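Local coordinates for assemblin (Human herpesvirus 3, PDB 1VZV), which is a serine protease that, as a dimer, probably cleaves the assembly (scaffold) protein inside herpesvirus procapsids so that the capsid can mature, at residues Ile66-Val75 against Leu177-Leu188. Residues are numbered along the deposited sequence; the frame is centred on the assembly and turned at random.
Sequences IVRCPQLHAV and LNKVWKVSEDKL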
ATOM      1  N   ILE A  66     -14.222 -19.129  -4.326  1.00 25.00           N
ATOM      2  CA  ILE A  66     -15.230 -18.100  -4.323  1.00 25.00           C
ATOM      3  C   ILE A  66     -14.944 -17.085  -3.197  1.00 25.00           C
ATOM      4  O   ILE A  66     -14.515 -17.450  -2.090  1.00 25.00           O
ATOM      5  CB  ILE A  66     -16.667 -18.705  -4.274  1.00 25.00           C
ATOM      6  CG1 ILE A  66     -17.704 -17.633  -4.581  1.00 25.00           C
ATOM      7  CG2 ILE A  66     -16.961 -19.334  -2.933  1.00 25.00           C
ATOM      8  CD1 ILE A  66     -19.037 -18.199  -4.929  1.00 25.00           C
ATOM      9  N   VAL A  67     -15.015 -15.807  -3.562  1.00 25.00           N
ATOM     10  CA  VAL A  67     -14.807 -14.701  -2.641  1.00 25.00           C
ATOM     11  C   VAL A  67     -16.115 -13.905  -2.704  1.00 25.00           C
ATOM     12  O   VAL A  67     -16.385 -13.150  -3.638  1.00 25.00           O
ATOM     13  CB  VAL A  67     -13.537 -13.848  -3.019  1.00 25.00           C
ATOM     14  CG1 VAL A  67     -13.417 -12.601  -2.143  1.00 25.00           C
ATOM     15  CG2 VAL A  67     -12.280 -14.702  -2.873  1.00 25.00           C
ATOM     16  N   ARG A  68     -16.981 -14.211  -1.756  1.00 25.00           N
ATOM     17  CA  ARG A  68     -18.273 -13.571  -1.641  1.00 25.00           C
ATOM     18  C   ARG A  68     -18.323 -12.970  -0.232  1.00 25.00           C
ATOM     19  O   ARG A  68     -18.708 -13.643   0.723  1.00 25.00           O
ATOM     20  CB  ARG A  68     -19.369 -14.625  -1.829  1.00 25.00           C
ATOM     21  CG  ARG A  68     -20.802 -14.109  -1.773  1.00 25.00           C
ATOM     22  CD  ARG A  68     -21.775 -15.293  -1.841  1.00 25.00           C
ATOM     23  NE  ARG A  68     -21.879 -15.857  -3.183  1.00 25.00           N
ATOM     24  CZ  ARG A  68     -22.948 -15.700  -3.968  1.00 25.00           C
ATOM     25  NH1 ARG A  68     -24.040 -15.089  -3.492  1.00 25.00           N
ATOM     26  NH2 ARG A  68     -22.959 -16.218  -5.208  1.00 25.00           N
ATOM     27  N   CYS A  69     -17.837 -11.734  -0.103  1.00 25.00           N
ATOM     28  CA  CYS A  69     -17.810 -11.001   1.172  1.00 25.00           C
ATOM     29  C   CYS A  69     -18.277  -9.580   0.866  1.00 25.00           C
ATOM     30  O   CYS A  69     -17.584  -8.806   0.221  1.00 25.00           O
ATOM     31  CB  CYS A  69     -16.388 -10.996   1.788  1.00 25.00           C
ATOM     32  SG  CYS A  69     -16.161  -9.831   3.187  1.00 25.00           S
ATOM     33  N   PRO A  70     -19.483  -9.225   1.294  1.00 25.00           N
ATOM     34  CA  PRO A  70     -19.922  -7.867   0.986  1.00 25.00           C
ATOM     35  C   PRO A  70     -19.027  -6.779   1.535  1.00 25.00           C
ATOM     36  O   PRO A  70     -18.835  -5.764   0.872  1.00 25.00           O
ATOM     37  CB  PRO A  70     -21.336  -7.808   1.575  1.00 25.00           C
ATOM     38  CG  PRO A  70     -21.277  -8.763   2.721  1.00 25.00           C
ATOM     39  CD  PRO A  70     -20.470  -9.931   2.124  1.00 25.00           C
ATOM     40  N   GLN A  71     -18.433  -6.990   2.701  1.00 25.00           N
ATOM     41  CA  GLN A  71     -17.581  -5.949   3.269  1.00 25.00           C
ATOM     42  C   GLN A  71     -16.297  -5.691   2.473  1.00 25.00           C
ATOM     43  O   GLN A  71     -15.872  -4.540   2.325  1.00 25.00           O
ATOM     44  CB  GLN A  71     -17.261  -6.233   4.740  1.00 25.00           C
ATOM     45  CG  GLN A  71     -18.460  -6.112   5.691  1.00 25.00           C
ATOM     46  CD  GLN A  71     -19.477  -7.209   5.482  1.00 25.00           C
ATOM     47  OE1 GLN A  71     -19.122  -8.325   5.110  1.00 25.00           O
ATOM     48  NE2 GLN A  71     -20.746  -6.893   5.677  1.00 25.00           N
ATOM     49  N   LEU A  72     -15.715  -6.754   1.915  1.00 25.00           N
ATOM     50  CA  LEU A  72     -14.489  -6.633   1.136  1.00 25.00           C
ATOM     51  C   LEU A  72     -14.594  -5.601   0.027  1.00 25.00           C
ATOM     52  O   LEU A  72     -13.618  -4.936  -0.263  1.00 25.00           O
ATOM     53  CB  LEU A  72     -14.075  -7.988   0.582  1.00 25.00           C
ATOM     54  CG  LEU A  72     -12.718  -8.237  -0.085  1.00 25.00           C
ATOM     55  CD1 LEU A  72     -12.881  -8.278  -1.595  1.00 25.00           C
ATOM     56  CD2 LEU A  72     -11.669  -7.243   0.356  1.00 25.00           C
ATOM     57  N   HIS A  73     -15.771  -5.440  -0.578  1.00 25.00           N
ATOM     58  CA  HIS A  73     -15.949  -4.446  -1.645  1.00 25.00           C
ATOM     59  C   HIS A  73     -16.253  -3.067  -1.070  1.00 25.00           C
ATOM     60  O   HIS A  73     -15.841  -2.044  -1.625  1.00 25.00           O
ATOM     61  CB  HIS A  73     -17.092  -4.799  -2.584  1.00 25.00           C
ATOM     62  CG  HIS A  73     -16.967  -6.135  -3.236  1.00 25.00           C
ATOM     63  ND1 HIS A  73     -17.721  -6.491  -4.336  1.00 25.00           N
ATOM     64  CD2 HIS A  73     -16.259  -7.237  -2.890  1.00 25.00           C
ATOM     65  CE1 HIS A  73     -17.494  -7.759  -4.631  1.00 25.00           C
ATOM     66  NE2 HIS A  73     -16.612  -8.234  -3.769  1.00 25.00           N
ATOM     67  N   ALA A  74     -16.999  -3.030   0.022  1.00 25.00           N
ATOM     68  CA  ALA A  74     -17.358  -1.763   0.615  1.00 25.00           C
ATOM     69  C   ALA A  74     -16.182  -0.936   1.118  1.00 25.00           C
ATOM     70  O   ALA A  74     -16.098   0.240   0.784  1.00 25.00           O
ATOM     71  CB  ALA A  74     -18.361  -1.971   1.711  1.00 25.00           C
ATOM     72  N   VAL A  75     -15.256  -1.549   1.868  1.00 25.00           N
ATOM     73  CA  VAL A  75     -14.094  -0.829   2.440  1.00 25.00           C
ATOM     74  C   VAL A  75     -13.090  -0.287   1.405  1.00 25.00           C
ATOM     75  O   VAL A  75     -12.504   0.791   1.589  1.00 25.00           O
ATOM     76  CB  VAL A  75     -13.343  -1.645   3.602  1.00 25.00           C
ATOM     77  CG1 VAL A  75     -14.193  -2.789   4.113  1.00 25.00           C
ATOM     78  CG2 VAL A  75     -11.946  -2.120   3.175  1.00 25.00           C
ATOM     79  N   LEU A 177     -22.852 -21.789  -2.918  1.00 25.00           N
ATOM     80  CA  LEU A 177     -22.382 -20.656  -3.690  1.00 25.00           C
ATOM     81  C   LEU A 177     -23.241 -19.417  -3.360  1.00 25.00           C
ATOM     82  O   LEU A 177     -23.348 -18.509  -4.174  1.00 25.00           O
ATOM     83  CB  LEU A 177     -22.404 -20.962  -5.185  1.00 25.00           C
ATOM     84  CG  LEU A 177     -23.811 -21.114  -5.780  1.00 25.00           C
ATOM     85  CD1 LEU A 177     -23.883 -20.462  -7.164  1.00 25.00           C
ATOM     86  CD2 LEU A 177     -24.249 -22.601  -5.809  1.00 25.00           C
ATOM     87  N   ASN A 178     -23.873 -19.412  -2.179  1.00 25.00           N
ATOM     88  CA  ASN A 178     -24.722 -18.305  -1.692  1.00 25.00           C
ATOM     89  C   ASN A 178     -24.039 -17.659  -0.456  1.00 25.00           C
ATOM     90  O   ASN A 178     -24.154 -16.435  -0.202  1.00 25.00           O
ATOM     91  CB  ASN A 178     -26.114 -18.840  -1.269  1.00 25.00           C
ATOM     92  CG  ASN A 178     -26.532 -18.382   0.167  1.00 25.00           C
ATOM     93  OD1 ASN A 178     -26.024 -18.902   1.184  1.00 25.00           O
ATOM     94  ND2 ASN A 178     -27.420 -17.376   0.238  1.00 25.00           N
ATOM     95  N   LYS A 179     -23.491 -18.546   0.373  1.00 25.00           N
ATOM     96  CA  LYS A 179     -22.775 -18.224   1.591  1.00 25.00           C
ATOM     97  C   LYS A 179     -22.103 -16.858   1.479  1.00 25.00           C
ATOM     98  O   LYS A 179     -21.254 -16.692   0.623  1.00 25.00           O
ATOM     99  CB  LYS A 179     -21.678 -19.273   1.724  1.00 25.00           C
ATOM    100  CG  LYS A 179     -21.484 -19.890   3.058  1.00 25.00           C
ATOM    101  CD  LYS A 179     -20.492 -21.015   2.892  1.00 25.00           C
ATOM    102  CE  LYS A 179     -20.348 -21.844   4.170  1.00 25.00           C
ATOM    103  NZ  LYS A 179     -19.942 -23.277   3.896  1.00 25.00           N
ATOM    104  N   VAL A 180     -22.504 -15.863   2.261  1.00 25.00           N
ATOM    105  CA  VAL A 180     -21.809 -14.581   2.183  1.00 25.00           C
ATOM    106  C   VAL A 180     -20.904 -14.387   3.422  1.00 25.00           C
ATOM    107  O   VAL A 180     -21.365 -14.397   4.570  1.00 25.00           O
ATOM    108  CB  VAL A 180     -22.758 -13.347   1.907  1.00 25.00           C
ATOM    109  CG1 VAL A 180     -23.810 -13.698   0.867  1.00 25.00           C
ATOM    110  CG2 VAL A 180     -23.397 -12.811   3.165  1.00 25.00           C
ATOM    111  N   TRP A 181     -19.596 -14.344   3.182  1.00 25.00           N
ATOM    112  CA  TRP A 181     -18.620 -14.160   4.243  1.00 25.00           C
ATOM    113  C   TRP A 181     -18.633 -12.731   4.760  1.00 25.00           C
ATOM    114  O   TRP A 181     -18.423 -11.770   4.018  1.00 25.00           O
ATOM    115  CB  TRP A 181     -17.229 -14.553   3.754  1.00 25.00           C
ATOM    116  CG  TRP A 181     -17.126 -16.020   3.537  1.00 25.00           C
ATOM    117  CD1 TRP A 181     -16.643 -16.950   4.420  1.00 25.00           C
ATOM    118  CD2 TRP A 181     -17.623 -16.758   2.411  1.00 25.00           C
ATOM    119  NE1 TRP A 181     -16.828 -18.222   3.921  1.00 25.00           N
ATOM    120  CE2 TRP A 181     -17.429 -18.133   2.690  1.00 25.00           C
ATOM    121  CE3 TRP A 181     -18.214 -16.395   1.195  1.00 25.00           C
ATOM    122  CZ2 TRP A 181     -17.815 -19.142   1.794  1.00 25.00           C
ATOM    123  CZ3 TRP A 181     -18.592 -17.398   0.305  1.00 25.00           C
ATOM    124  CH2 TRP A 181     -18.391 -18.754   0.610  1.00 25.00           C
ATOM    125  N   LYS A 182     -18.941 -12.588   6.036  1.00 25.00           N
ATOM    126  CA  LYS A 182     -18.980 -11.276   6.635  1.00 25.00           C
ATOM    127  C   LYS A 182     -17.805 -11.064   7.561  1.00 25.00           C
ATOM    128  O   LYS A 182     -17.560 -11.906   8.440  1.00 25.00           O
ATOM    129  CB  LYS A 182     -20.272 -11.096   7.418  1.00 25.00           C
ATOM    130  CG  LYS A 182     -21.456 -10.861   6.525  1.00 25.00           C
ATOM    131  CD  LYS A 182     -22.741 -10.801   7.315  1.00 25.00           C
ATOM    132  CE  LYS A 182     -23.832 -10.128   6.495  1.00 25.00           C
ATOM    133  NZ  LYS A 182     -23.567  -8.658   6.322  1.00 25.00           N
ATOM    134  N   VAL A 183     -17.019 -10.014   7.296  1.00 25.00           N
ATOM    135  CA  VAL A 183     -15.885  -9.620   8.143  1.00 25.00           C
ATOM    136  C   VAL A 183     -16.338  -8.213   8.511  1.00 25.00           C
ATOM    137  O   VAL A 183     -17.384  -7.779   8.058  1.00 25.00           O
ATOM    138  CB  VAL A 183     -14.508  -9.633   7.398  1.00 25.00           C
ATOM    139  CG1 VAL A 183     -13.434  -9.110   8.290  1.00 25.00           C
ATOM    140  CG2 VAL A 183     -14.116 -11.047   7.007  1.00 25.00           C
ATOM    141  N   SER A 184     -15.582  -7.475   9.294  1.00 25.00           N
ATOM    142  CA  SER A 184     -16.050  -6.161   9.700  1.00 25.00           C
ATOM    143  C   SER A 184     -15.175  -5.001   9.275  1.00 25.00           C
ATOM    144  O   SER A 184     -14.084  -4.845   9.792  1.00 25.00           O
ATOM    145  CB  SER A 184     -16.193  -6.149  11.221  1.00 25.00           C
ATOM    146  OG  SER A 184     -16.342  -7.485  11.713  1.00 25.00           O
ATOM    147  N   GLU A 185     -15.693  -4.164   8.384  1.00 25.00           N
ATOM    148  CA  GLU A 185     -15.003  -2.979   7.863  1.00 25.00           C
ATOM    149  C   GLU A 185     -13.826  -2.470   8.713  1.00 25.00           C
ATOM    150  O   GLU A 185     -12.717  -2.293   8.198  1.00 25.00           O
ATOM    151  CB  GLU A 185     -16.020  -1.849   7.676  1.00 25.00           C
ATOM    152  CG  GLU A 185     -15.900  -1.071   6.387  1.00 25.00           C
ATOM    153  CD  GLU A 185     -17.271  -0.772   5.741  1.00 25.00           C
ATOM    154  OE1 GLU A 185     -18.282  -1.419   6.131  1.00 25.00           O
ATOM    155  OE2 GLU A 185     -17.339   0.112   4.837  1.00 25.00           O
ATOM    156  N   ASP A 186     -14.061  -2.287  10.016  1.00 25.00           N
ATOM    157  CA  ASP A 186     -13.042  -1.791  10.948  1.00 25.00           C
ATOM    158  C   ASP A 186     -11.802  -2.656  11.014  1.00 25.00           C
ATOM    159  O   ASP A 186     -10.710  -2.121  11.111  1.00 25.00           O
ATOM    160  CB  ASP A 186     -13.618  -1.605  12.361  1.00 25.00           C
ATOM    161  CG  ASP A 186     -14.382  -0.280  12.531  1.00 25.00           C
ATOM    162  OD1 ASP A 186     -14.059   0.684  11.783  1.00 25.00           O
ATOM    163  OD2 ASP A 186     -15.285  -0.195  13.426  1.00 25.00           O
ATOM    164  N   LYS A 187     -11.975  -3.979  11.004  1.00 25.00           N
ATOM    165  CA  LYS A 187     -10.852  -4.939  11.040  1.00 25.00           C
ATOM    166  C   LYS A 187     -10.368  -5.304   9.629  1.00 25.00           C
ATOM    167  O   LYS A 187      -9.224  -5.734   9.415  1.00 25.00           O
ATOM    168  CB  LYS A 187     -11.254  -6.218  11.768  1.00 25.00           C
ATOM    169  CG  LYS A 187     -11.945  -7.229  10.906  1.00 25.00           C
ATOM    170  CD  LYS A 187     -11.127  -8.481  10.870  1.00 25.00           C
ATOM    171  CE  LYS A 187     -10.897  -9.032  12.278  1.00 25.00           C
ATOM    172  NZ  LYS A 187     -12.154  -9.437  12.985  1.00 25.00           N
ATOM    173  N   LEU A 188     -11.270  -5.138   8.673  1.00 25.00           N
ATOM    174  CA  LEU A 188     -10.983  -5.421   7.291  1.00 25.00           C
ATOM    175  C   LEU A 188     -10.041  -4.337   6.818  1.00 25.00           C
ATOM    176  O   LEU A 188      -9.066  -4.638   6.144  1.00 25.00           O
ATOM    177  CB  LEU A 188     -12.275  -5.414   6.482  1.00 25.00           C
ATOM    178  CG  LEU A 188     -12.256  -6.137   5.135  1.00 25.00           C
ATOM    179  CD1 LEU A 188     -11.674  -7.538   5.283  1.00 25.00           C
ATOM    180  CD2 LEU A 188     -13.660  -6.189   4.574  1.00 25.00           C
TER
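Trp-181 turns the edge of its ring, near the ring plane, to the backbone carbonyl of Arg-68. CZ3 of Trp-181 packs on CB of Arg-68 at 3.6 Å, and CH2 of Trp-181 meets the CG2 methyl of Ile-66 at 3.9 Å, the two side chains crossing at about a right angle. Trp-181 N is bonded to Arg-68 O (2.7 Å, N-H...O 148°), although the position of that oxygen is less sure. The Arg-68 side chain leaves with CG anti to the backbone N (chi1 -178°), then bends at chi3, and one guanidinium face lies over the backbone of Leu-177 and Asn-178; its fit to Leu-177 O is too tight to trust. Further along, the CD2 methyl of Leu-188 fits against helix 70-79, 3.6 Å from Gln-71 CB and 3.5 Å from Val-75 CG1. The side chains of Glu-185 and Val-75 run antiparallel alongside each other.

Cys-69 is at the N-cap position of helix 70-79, and its SG takes a weak capping bond from Leu-72 N (3.4 Å). On strand 47-56, Ile-66 touches Ile-52 and Cys-69 touches Val-48; Val-75 also packs on Leu-193 of the second subunit. Segment 177-188 thus follows a strand-to-helix turn, joining the central beta-sheet of the herpesvirus assemblin (S21) fold to helices that reach the dimer partner.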